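Local structure of putative glutathione-regulated potassium-efflux system protein KefB (Vibrio parahaemolyticus RIMD 2210633, 3C85) at residues G68-R72 against E73-Q77; E146-E150 against S151-A155. The protein is probably a glutathione-regulated potassium-efflux antiporter of the CPA2 family, of which this chain is the cytoplasmic TrkA-N, nucleotide-binding Rossmann-type domain. All coordinates share one frame; numbering follows the deposited sequence.

In the fold
Both contacts are short-range turns between a helix and the parallel sheet of one Rossmann-type TrkA-N domain, yet they share no element: contact 1 carries strand 66-70 into the start of helix 73-81, whereas contact 2 leads from the end of helix 142-151 towards strand 155-158, outermost in this chain's sheet. They lie on opposite sides of the chain's centre, with their own centres about 26 Å apart. Each is part buried, part exposed. Contact 1 pairs charged side chains over an alanine and holds two residues of the AMP site; contact 2 relies on backbone capping bonds and an aliphatic cluster, and its 151-155 segment also reaches the second subunit.

Contact 1: residues G68-R72 against E73-Q77; sequences GIEIR and EEAAQ
The guanidinium group of Arg72 lies flat over Ala75, whose CB sits beneath the centre of one face, 3.4 Å from Arg72 CZ. A bend at chi3 (-71°) swings the guanidinium over Ala75 and brings NE and NH2 side-on to the carboxylate of Glu70. NE forms the shorter link of this salt bridge, 2.7 Å to Glu70 OE2, while NH2 reaches Glu70 OE1 at 3.2 Å with OE1 near the guanidinium plane. Both nitrogens come from above the carboxylate plane, so the two flat groups are not coplanar. The backbone N of Arg72 also donates to Glu70 OE2, at 3.0 Å on the anti side; this oxygen therefore accepts two bonds from one residue, and OE1 takes another from Met47 N. Together these bonds fix the rotation of the carboxylate. With CG anti to the backbone N (chi1 174°), Glu70 sets its CG 4.1 Å from Ala75 CB, and the bend at chi2 (51°) turns the carboxylate towards Arg72. Arg72 is the N-cap residue, and its carbonyl O accepts from Ala76 N at 2.8 Å. Glu70 and Arg72 belong to the AMP site, nucleotide-free in this chain; their salt bridge is consistent with a site kept in order without AMP. The turn opens the beta-alpha-beta unit of strand 66-70, helix 73-81 and strand 86-88; Glu70 and Ala76 both pack on Val86, while Ile69 reaches Leu43 and Leu45 of strand 42-45.

Contact 2: residues E146-E150 against S151-A155; sequences EGLLE and SGVDA
Backbone bonds from Gly152 and Val153 to the last turn of helix 142-151 close it in a Schellman motif. Val153 N donates almost straight to Leu148 O (3.1 Å, 174° at the hydrogen), and Gly152 N reaches Leu149 O at 3.1 Å from above the carbonyl plane. Gly152 makes the reversal with a positive phi of 120°, where a side chain would jam against the preceding carbonyl. Ser151 N makes an ordinary helical bond to Gly147 O at 2.9 Å; with OG set beside its own backbone N (chi1 -67°), the serine hydroxyl lies 3.0 Å from the same Gly147 O and hydrogen-bonds with Gln120 OE1. Apolar contacts gather round Val153: its CG2 meets Leu149 CD2 at 3.7 Å, the two side chains crossing at about a right angle, and lies 3.9 Å from Leu148 CB. One water donates to both Leu149 O and Val153 O, bridging the helix end to the outgoing chain. Beyond the turn, Asp154 OD2 accepts from Ile135 N, and Asp154 packs on Leu175 of the second subunit. The chemistry implies a helix end where Gly147 O and Leu148 O take backbone N-H groups and Leu149 O takes Gly152 N and the water, with buried Val153 packed on Leu123 and Ile135.

Contact 1: residues G68-R72 against E73-Q77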
ATOM      1  N   GLY A  68      -8.127 -15.603  -8.329  1.00 23.06           N
ATOM      2  CA  GLY A  68      -7.190 -14.676  -8.955  1.00 22.59           C
ATOM      3  C   GLY A  68      -7.078 -15.034 -10.419  1.00 23.02           C
ATOM      4  O   GLY A  68      -7.133 -16.203 -10.769  1.00 24.17           O
ATOM      5  N   ILE A  69      -6.979 -14.010 -11.267  1.00 23.19           N
ATOM      6  CA  ILE A  69      -6.753 -14.161 -12.704  1.00 23.86           C
ATOM      7  C   ILE A  69      -5.411 -13.489 -12.994  1.00 24.64           C
ATOM      8  O   ILE A  69      -5.187 -12.336 -12.589  1.00 24.88           O
ATOM      9  CB  ILE A  69      -7.891 -13.474 -13.546  1.00 24.19           C
ATOM     10  CG1 ILE A  69      -9.291 -13.918 -13.065  1.00 24.83           C
ATOM     11  CG2 ILE A  69      -7.613 -13.612 -15.070  1.00 23.67           C
ATOM     12  CD1 ILE A  69      -9.561 -15.409 -13.039  1.00 27.75           C
ATOM     13  N   GLU A  70      -4.511 -14.210 -13.663  1.00 24.81           N
ATOM     14  CA  GLU A  70      -3.130 -13.766 -13.841  1.00 25.20           C
ATOM     15  C   GLU A  70      -2.612 -14.102 -15.258  1.00 25.37           C
ATOM     16  O   GLU A  70      -2.713 -15.247 -15.706  1.00 25.71           O
ATOM     17  CB  GLU A  70      -2.285 -14.440 -12.747  1.00 24.85           C
ATOM     18  CG  GLU A  70      -0.763 -14.219 -12.852  1.00 26.42           C
ATOM     19  CD  GLU A  70      -0.388 -12.771 -12.993  1.00 27.95           C
ATOM     20  OE1 GLU A  70      -0.795 -11.979 -12.115  1.00 31.77           O
ATOM     21  OE2 GLU A  70       0.298 -12.414 -13.984  1.00 28.10           O
ATOM     22  N   ILE A  71      -2.106 -13.107 -15.974  1.00 24.91           N
ATOM     23  CA  ILE A  71      -1.660 -13.315 -17.358  1.00 28.11           C
ATOM     24  C   ILE A  71      -0.397 -14.183 -17.479  1.00 28.40           C
ATOM     25  O   ILE A  71      -0.209 -14.899 -18.484  1.00 29.35           O
ATOM     26  CB  ILE A  71      -1.500 -11.987 -18.125  1.00 27.71           C
ATOM     27  CG1 ILE A  71      -1.658 -12.231 -19.638  1.00 29.27           C
ATOM     28  CG2 ILE A  71      -0.200 -11.254 -17.713  1.00 28.84           C
ATOM     29  CD1 ILE A  71      -1.736 -10.947 -20.512  1.00 29.08           C
ATOM     30  N   ARG A  72       0.445 -14.138 -16.448  1.00 28.42           N
ATOM     31  CA  ARG A  72       1.704 -14.919 -16.430  1.00 30.65           C
ATOM     32  C   ARG A  72       1.443 -16.357 -15.989  1.00 31.36           C
ATOM     33  O   ARG A  72       1.195 -16.621 -14.799  1.00 31.16           O
ATOM     34  CB  ARG A  72       2.742 -14.293 -15.481  1.00 30.13           C
ATOM     35  CG  ARG A  72       3.158 -12.811 -15.749  1.00 31.81           C
ATOM     36  CD  ARG A  72       3.866 -12.205 -14.527  1.00 31.22           C
ATOM     37  NE  ARG A  72       2.911 -11.974 -13.427  1.00 29.94           N
ATOM     38  CZ  ARG A  72       3.215 -11.957 -12.125  1.00 31.06           C
ATOM     39  NH1 ARG A  72       4.461 -12.141 -11.692  1.00 30.54           N
ATOM     40  NH2 ARG A  72       2.256 -11.767 -11.239  1.00 34.99           N
ATOM     41  N   GLU A  73       1.514 -17.285 -16.939  1.00 32.33           N
ATOM     42  CA  GLU A  73       1.288 -18.699 -16.657  1.00 34.29           C
ATOM     43  C   GLU A  73       2.209 -19.237 -15.549  1.00 33.98           C
ATOM     44  O   GLU A  73       1.748 -19.964 -14.643  1.00 33.45           O
ATOM     45  CB  GLU A  73       1.398 -19.538 -17.948  1.00 34.74           C
ATOM     46  CG  GLU A  73       0.180 -19.359 -18.850  1.00 35.96           C
ATOM     47  CD  GLU A  73       0.102 -20.335 -20.031  0.70 36.22           C
ATOM     48  OE1 GLU A  73       1.000 -21.200 -20.237  0.70 38.16           O
ATOM     49  OE2 GLU A  73      -0.890 -20.218 -20.768  0.70 38.49           O
ATOM     50  N   GLU A  74       3.490 -18.858 -15.581  1.00 33.71           N
ATOM     51  CA  GLU A  74       4.410 -19.369 -14.556  1.00 34.30           C
ATOM     52  C   GLU A  74       4.059 -18.777 -13.175  1.00 33.21           C
ATOM     53  O   GLU A  74       4.095 -19.497 -12.167  1.00 32.64           O
ATOM     54  CB  GLU A  74       5.904 -19.213 -14.947  1.00 34.87           C
ATOM     55  CG  GLU A  74       6.539 -17.854 -14.651  1.00 40.00           C
ATOM     56  CD  GLU A  74       6.963 -17.664 -13.160  1.00 44.32           C
ATOM     57  OE1 GLU A  74       7.399 -18.644 -12.505  1.00 47.23           O
ATOM     58  OE2 GLU A  74       6.866 -16.521 -12.653  1.00 48.63           O
ATOM     59  N   ALA A  75       3.651 -17.497 -13.129  1.00 32.30           N
ATOM     60  CA  ALA A  75       3.216 -16.895 -11.852  1.00 30.41           C
ATOM     61  C   ALA A  75       1.935 -17.544 -11.342  1.00 29.71           C
ATOM     62  O   ALA A  75       1.757 -17.719 -10.129  1.00 27.59           O
ATOM     63  CB  ALA A  75       3.033 -15.374 -11.966  1.00 31.04           C
ATOM     64  N   ALA A  76       1.033 -17.879 -12.263  1.00 29.60           N
ATOM     65  CA  ALA A  76      -0.227 -18.526 -11.863  1.00 29.52           C
ATOM     66  C   ALA A  76       0.056 -19.923 -11.285  1.00 30.36           C
ATOM     67  O   ALA A  76      -0.500 -20.292 -10.252  1.00 29.34           O
ATOM     68  CB  ALA A  76      -1.232 -18.585 -13.023  1.00 29.55           C
ATOM     69  N   GLN A  77       0.923 -20.688 -11.948  1.00 30.24           N
ATOM     70  CA  GLN A  77       1.353 -21.990 -11.423  1.00 33.67           C
ATOM     71  C   GLN A  77       2.032 -21.857 -10.053  1.00 31.26           C
ATOM     72  O   GLN A  77       1.774 -22.651  -9.132  1.00 30.72           O
ATOM     73  CB  GLN A  77       2.312 -22.656 -12.426  1.00 32.83           C
ATOM     74  CG  GLN A  77       2.559 -24.139 -12.184  1.00 39.65           C
ATOM     75  CD  GLN A  77       3.766 -24.653 -12.958  1.00 39.72           C
ATOM     76  OE1 GLN A  77       4.558 -23.866 -13.491  1.00 50.34           O
ATOM     77  NE2 GLN A  77       3.939 -25.975 -12.990  1.00 47.23           N
TER

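Contact 2: residues E146-E150 against S151-A155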
ATOM      1  N   GLU A 146     -10.003   9.032 -10.243  1.00 20.50           N
ATOM      2  CA  GLU A 146     -11.209   9.761 -10.662  1.00 20.17           C
ATOM      3  C   GLU A 146     -11.767   9.180 -11.954  1.00 20.70           C
ATOM      4  O   GLU A 146     -12.962   8.959 -12.070  1.00 19.14           O
ATOM      5  CB  GLU A 146     -10.923  11.257 -10.825  1.00 19.62           C
ATOM      6  CG  GLU A 146     -12.182  12.078 -11.029  1.00 18.65           C
ATOM      7  CD  GLU A 146     -11.885  13.528 -11.047  1.00 22.57           C
ATOM      8  OE1 GLU A 146     -11.500  14.026 -12.131  1.00 21.11           O
ATOM      9  OE2 GLU A 146     -12.032  14.182  -9.983  1.00 21.39           O
ATOM     10  N   GLY A 147     -10.893   8.904 -12.916  1.00 20.38           N
ATOM     11  CA  GLY A 147     -11.339   8.286 -14.160  1.00 21.71           C
ATOM     12  C   GLY A 147     -11.985   6.920 -13.986  1.00 22.73           C
ATOM     13  O   GLY A 147     -12.963   6.606 -14.673  1.00 24.54           O
ATOM     14  N   LEU A 148     -11.448   6.100 -13.086  1.00 22.38           N
ATOM     15  CA  LEU A 148     -12.079   4.817 -12.766  1.00 22.33           C
ATOM     16  C   LEU A 148     -13.442   4.985 -12.141  1.00 22.92           C
ATOM     17  O   LEU A 148     -14.372   4.247 -12.497  1.00 23.16           O
ATOM     18  CB  LEU A 148     -11.166   3.943 -11.875  1.00 23.54           C
ATOM     19  CG  LEU A 148      -9.972   3.311 -12.602  1.00 21.94           C
ATOM     20  CD1 LEU A 148      -8.775   2.984 -11.668  1.00 21.09           C
ATOM     21  CD2 LEU A 148     -10.353   2.111 -13.437  1.00 24.60           C
ATOM     22  N   LEU A 149     -13.567   5.922 -11.191  1.00 22.40           N
ATOM     23  CA  LEU A 149     -14.894   6.270 -10.649  1.00 21.96           C
ATOM     24  C   LEU A 149     -15.861   6.731 -11.735  1.00 22.85           C
ATOM     25  O   LEU A 149     -17.043   6.279 -11.809  1.00 21.83           O
ATOM     26  CB  LEU A 149     -14.759   7.302  -9.526  1.00 21.83           C
ATOM     27  CG  LEU A 149     -14.035   6.787  -8.277  1.00 21.92           C
ATOM     28  CD1 LEU A 149     -13.891   7.893  -7.305  1.00 19.42           C
ATOM     29  CD2 LEU A 149     -14.820   5.670  -7.665  1.00 24.12           C
ATOM     30  N   GLU A 150     -15.387   7.621 -12.594  1.00 22.46           N
ATOM     31  CA  GLU A 150     -16.238   8.086 -13.683  1.00 24.29           C
ATOM     32  C   GLU A 150     -16.684   6.901 -14.570  1.00 25.13           C
ATOM     33  O   GLU A 150     -17.797   6.904 -15.097  1.00 24.02           O
ATOM     34  CB  GLU A 150     -15.483   9.116 -14.536  1.00 25.68           C
ATOM     35  CG  GLU A 150     -15.303  10.480 -13.954  1.00 23.12           C
ATOM     36  CD  GLU A 150     -14.458  11.326 -14.897  1.00 27.69           C
ATOM     37  OE1 GLU A 150     -13.634  10.731 -15.626  1.00 27.10           O
ATOM     38  OE2 GLU A 150     -14.608  12.548 -14.941  1.00 26.12           O
ATOM     39  N   SER A 151     -15.810   5.907 -14.756  1.00 25.78           N
ATOM     40  CA  SER A 151     -16.100   4.801 -15.668  1.00 28.51           C
ATOM     41  C   SER A 151     -16.996   3.773 -15.020  1.00 29.04           C
ATOM     42  O   SER A 151     -17.492   2.894 -15.684  1.00 31.36           O
ATOM     43  CB  SER A 151     -14.805   4.135 -16.162  1.00 28.66           C
ATOM     44  OG  SER A 151     -14.078   5.029 -16.988  1.00 31.97           O
ATOM     45  N   GLY A 152     -17.227   3.894 -13.719  1.00 29.66           N
ATOM     46  CA  GLY A 152     -18.166   3.008 -13.048  1.00 29.41           C
ATOM     47  C   GLY A 152     -17.689   2.133 -11.912  1.00 29.36           C
ATOM     48  O   GLY A 152     -18.449   1.267 -11.490  1.00 29.86           O
ATOM     49  N   VAL A 153     -16.464   2.311 -11.395  1.00 28.19           N
ATOM     50  CA  VAL A 153     -16.071   1.478 -10.230  1.00 27.72           C
ATOM     51  C   VAL A 153     -16.731   2.069  -8.987  1.00 27.20           C
ATOM     52  O   VAL A 153     -17.043   3.274  -8.973  1.00 27.18           O
ATOM     53  CB  VAL A 153     -14.516   1.311 -10.019  1.00 28.05           C
ATOM     54  CG1 VAL A 153     -13.776   0.841 -11.318  1.00 28.41           C
ATOM     55  CG2 VAL A 153     -13.888   2.532  -9.424  1.00 26.60           C
ATOM     56  N   ASP A 154     -16.943   1.253  -7.957  1.00 26.78           N
ATOM     57  CA  ASP A 154     -17.567   1.710  -6.703  1.00 26.74           C
ATOM     58  C   ASP A 154     -16.607   2.380  -5.698  1.00 26.84           C
ATOM     59  O   ASP A 154     -17.005   3.276  -4.911  1.00 26.96           O
ATOM     60  CB  ASP A 154     -18.298   0.548  -6.052  1.00 27.57           C
ATOM     61  CG  ASP A 154     -19.362  -0.075  -6.982  1.00 27.94           C
ATOM     62  OD1 ASP A 154     -20.456   0.475  -7.079  1.00 32.91           O
ATOM     63  OD2 ASP A 154     -19.106  -1.098  -7.639  1.00 28.39           O
ATOM     64  N   ALA A 155     -15.349   1.953  -5.702  1.00 25.52           N
ATOM     65  CA  ALA A 155     -14.346   2.501  -4.795  1.00 24.42           C
ATOM     66  C   ALA A 155     -12.997   2.505  -5.480  1.00 24.12           C
ATOM     67  O   ALA A 155     -12.689   1.580  -6.186  1.00 24.31           O
ATOM     68  CB  ALA A 155     -14.261   1.671  -3.515  1.00 24.41           C
TER
HETATM   69  O   HOH W   1     -18.524   5.297  -9.970  1.00 28.37           O